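Side-chain contact in CutA1 (Shewanella, PDB 3AHP), which forms a stable trimer of ferredoxin-like subunits and probably takes part in tolerance of divalent metal ions: residues R21-L26 and V35-A40. Numbering follows the deposited sequence.
Sequences RIATAL and VQIGQA
Ala23 on helix 16-28 packs against Val35 and Ile37 on strand 34-38 in a small, buried, wholly apolar helix-on-sheet contact, part of the layer where helices cover one face of the antiparallel sheet. Helix 21-26 and strand 35-38 run nearly antiparallel (171°), their axes 9.1 Å apart at closest approach. Ala23 suits the middle of this surface because its single methyl lets the helix come near the strand. That methyl meets both strand residues: Ala23 CB lies 3.8 Å from Val35 CG1 and 4.0 Å from Ile37 CD1. Val35 turns CG1 anti to its backbone N (chi1 173°), setting this methyl against Ala23, while Val35 CG2 approaches Leu26 CB at 4.3 Å, one helical turn further on. Ile37, two residues along on the same face of the strand, reaches Ala23 with the end of its longer chain, CD1. Between them Gln36 points to the other face, and its backbone hydrogen-bonds with that of Gln60. Met59 packs on Ala23 and Val35, and Ile44 of a second subunit touches Ala23 and Ile37. With no hydrogen bond between the segments, cohesion rests on van der Waals packing and exclusion of water, in a core that continues into the second subunit, whose strand pairs antiparallel with 35-38.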
loop_
_atom_site.group_PDB
_atom_site.type_symbol
_atom_site.label_atom_id
_atom_site.label_comp_id
_atom_site.label_asym_id
_atom_site.label_seq_id
_atom_site.Cartn_x
_atom_site.Cartn_y
_atom_site.Cartn_z
ATOM N N ARG B 21 8.347 -18.695 0.584
ATOM C CA ARG B 21 9.745 -19.040 0.617
ATOM C C ARG B 21 10.614 -17.787 0.831
ATOM O O ARG B 21 11.485 -17.771 1.695
ATOM C CB ARG B 21 10.103 -19.778 -0.674
ATOM C CG ARG B 21 11.375 -20.621 -0.621
ATOM C CD ARG B 21 11.358 -21.759 -1.670
ATOM N NE ARG B 21 11.705 -21.303 -3.024
ATOM C CZ ARG B 21 10.938 -21.480 -4.103
ATOM N NH1 ARG B 21 9.763 -22.110 -4.000
ATOM N NH2 ARG B 21 11.340 -21.015 -5.282
ATOM N N ILE B 22 10.372 -16.743 0.046
ATOM C CA ILE B 22 11.076 -15.485 0.198
ATOM C C ILE B 22 10.755 -14.804 1.525
ATOM O O ILE B 22 11.667 -14.392 2.236
ATOM C CB ILE B 22 10.823 -14.531 -1.003
ATOM C CG1 ILE B 22 11.277 -15.201 -2.310
ATOM C CG2 ILE B 22 11.547 -13.194 -0.806
ATOM C CD1 ILE B 22 10.766 -14.553 -3.592
ATOM N N ALA B 23 9.475 -14.691 1.877
ATOM C CA ALA B 23 9.108 -14.223 3.232
ATOM C C ALA B 23 9.905 -14.903 4.364
ATOM O O ALA B 23 10.511 -14.226 5.201
ATOM C CB ALA B 23 7.607 -14.393 3.482
ATOM N N THR B 24 9.860 -16.235 4.398
ATOM C CA THR B 24 10.571 -17.028 5.395
ATOM C C THR B 24 12.072 -16.688 5.439
ATOM O O THR B 24 12.630 -16.404 6.499
ATOM C CB THR B 24 10.330 -18.558 5.183
ATOM O OG1 THR B 24 8.934 -18.841 5.283
ATOM C CG2 THR B 24 11.048 -19.382 6.212
ATOM N N ALA B 25 12.712 -16.657 4.284
ATOM C CA ALA B 25 14.112 -16.308 4.232
ATOM C C ALA B 25 14.325 -14.936 4.877
ATOM O O ALA B 25 15.121 -14.769 5.803
ATOM C CB ALA B 25 14.615 -16.333 2.778
ATOM N N LEU B 26 13.589 -13.957 4.375
ATOM C CA LEU B 26 13.659 -12.598 4.871
ATOM C C LEU B 26 13.530 -12.570 6.384
ATOM O O LEU B 26 14.310 -11.913 7.068
ATOM C CB LEU B 26 12.533 -11.782 4.241
ATOM C CG LEU B 26 12.946 -10.689 3.265
ATOM C CD1 LEU B 26 14.387 -10.837 2.809
ATOM C CD2 LEU B 26 11.989 -10.657 2.113
ATOM N N VAL B 35 6.700 -9.546 7.291
ATOM C CA VAL B 35 6.349 -9.613 5.888
ATOM C C VAL B 35 4.910 -10.070 5.696
ATOM O O VAL B 35 4.472 -11.069 6.268
ATOM C CB VAL B 35 7.308 -10.543 5.090
ATOM C CG1 VAL B 35 6.808 -10.724 3.667
ATOM C CG2 VAL B 35 8.714 -9.988 5.085
ATOM N N GLN B 36 4.202 -9.376 4.818
ATOM C CA GLN B 36 2.778 -9.609 4.609
ATOM C C GLN B 36 2.570 -10.122 3.197
ATOM O O GLN B 36 3.044 -9.530 2.235
ATOM C CB GLN B 36 2.018 -8.296 4.823
ATOM C CG GLN B 36 0.498 -8.379 4.773
ATOM C CD GLN B 36 -0.159 -6.994 4.839
ATOM O OE1 GLN B 36 -0.083 -6.305 5.856
ATOM N NE2 GLN B 36 -0.745 -6.560 3.724
ATOM N N ILE B 37 1.931 -11.275 3.092
ATOM C CA ILE B 37 1.564 -11.831 1.811
ATOM C C ILE B 37 0.064 -11.747 1.661
ATOM O O ILE B 37 -0.672 -12.407 2.392
ATOM C CB ILE B 37 1.945 -13.318 1.718
ATOM C CG1 ILE B 37 3.433 -13.533 2.024
ATOM C CG2 ILE B 37 1.511 -13.902 0.368
ATOM C CD1 ILE B 37 3.813 -15.021 2.212
ATOM N N GLY B 38 -0.393 -10.948 0.706
ATOM C CA GLY B 38 -1.818 -10.861 0.406
ATOM C C GLY B 38 -2.315 -11.984 -0.485
ATOM O O GLY B 38 -1.532 -12.731 -1.078
ATOM N N GLN B 39 -3.628 -12.046 -0.646
ATOM C CA GLN B 39 -4.259 -12.933 -1.604
ATOM C C GLN B 39 -4.121 -12.429 -3.020
ATOM O O GLN B 39 -3.807 -11.270 -3.229
ATOM C CB GLN B 39 -5.722 -13.080 -1.249
ATOM C CG GLN B 39 -5.925 -14.040 -0.093
ATOM C CD GLN B 39 -7.346 -14.073 0.306
ATOM O OE1 GLN B 39 -7.730 -13.476 1.322
ATOM N NE2 GLN B 39 -8.178 -14.597 -0.582
ATOM N N ALA B 40 -4.258 -13.282 -4.000
ATOM C CA ALA B 40 -3.863 -12.944 -5.334
ATOM C C ALA B 40 -4.310 -11.586 -5.798
ATOM O O ALA B 40 -5.334 -11.114 -5.410
ATOM C CB ALA B 40 -4.299 -13.955 -6.255
#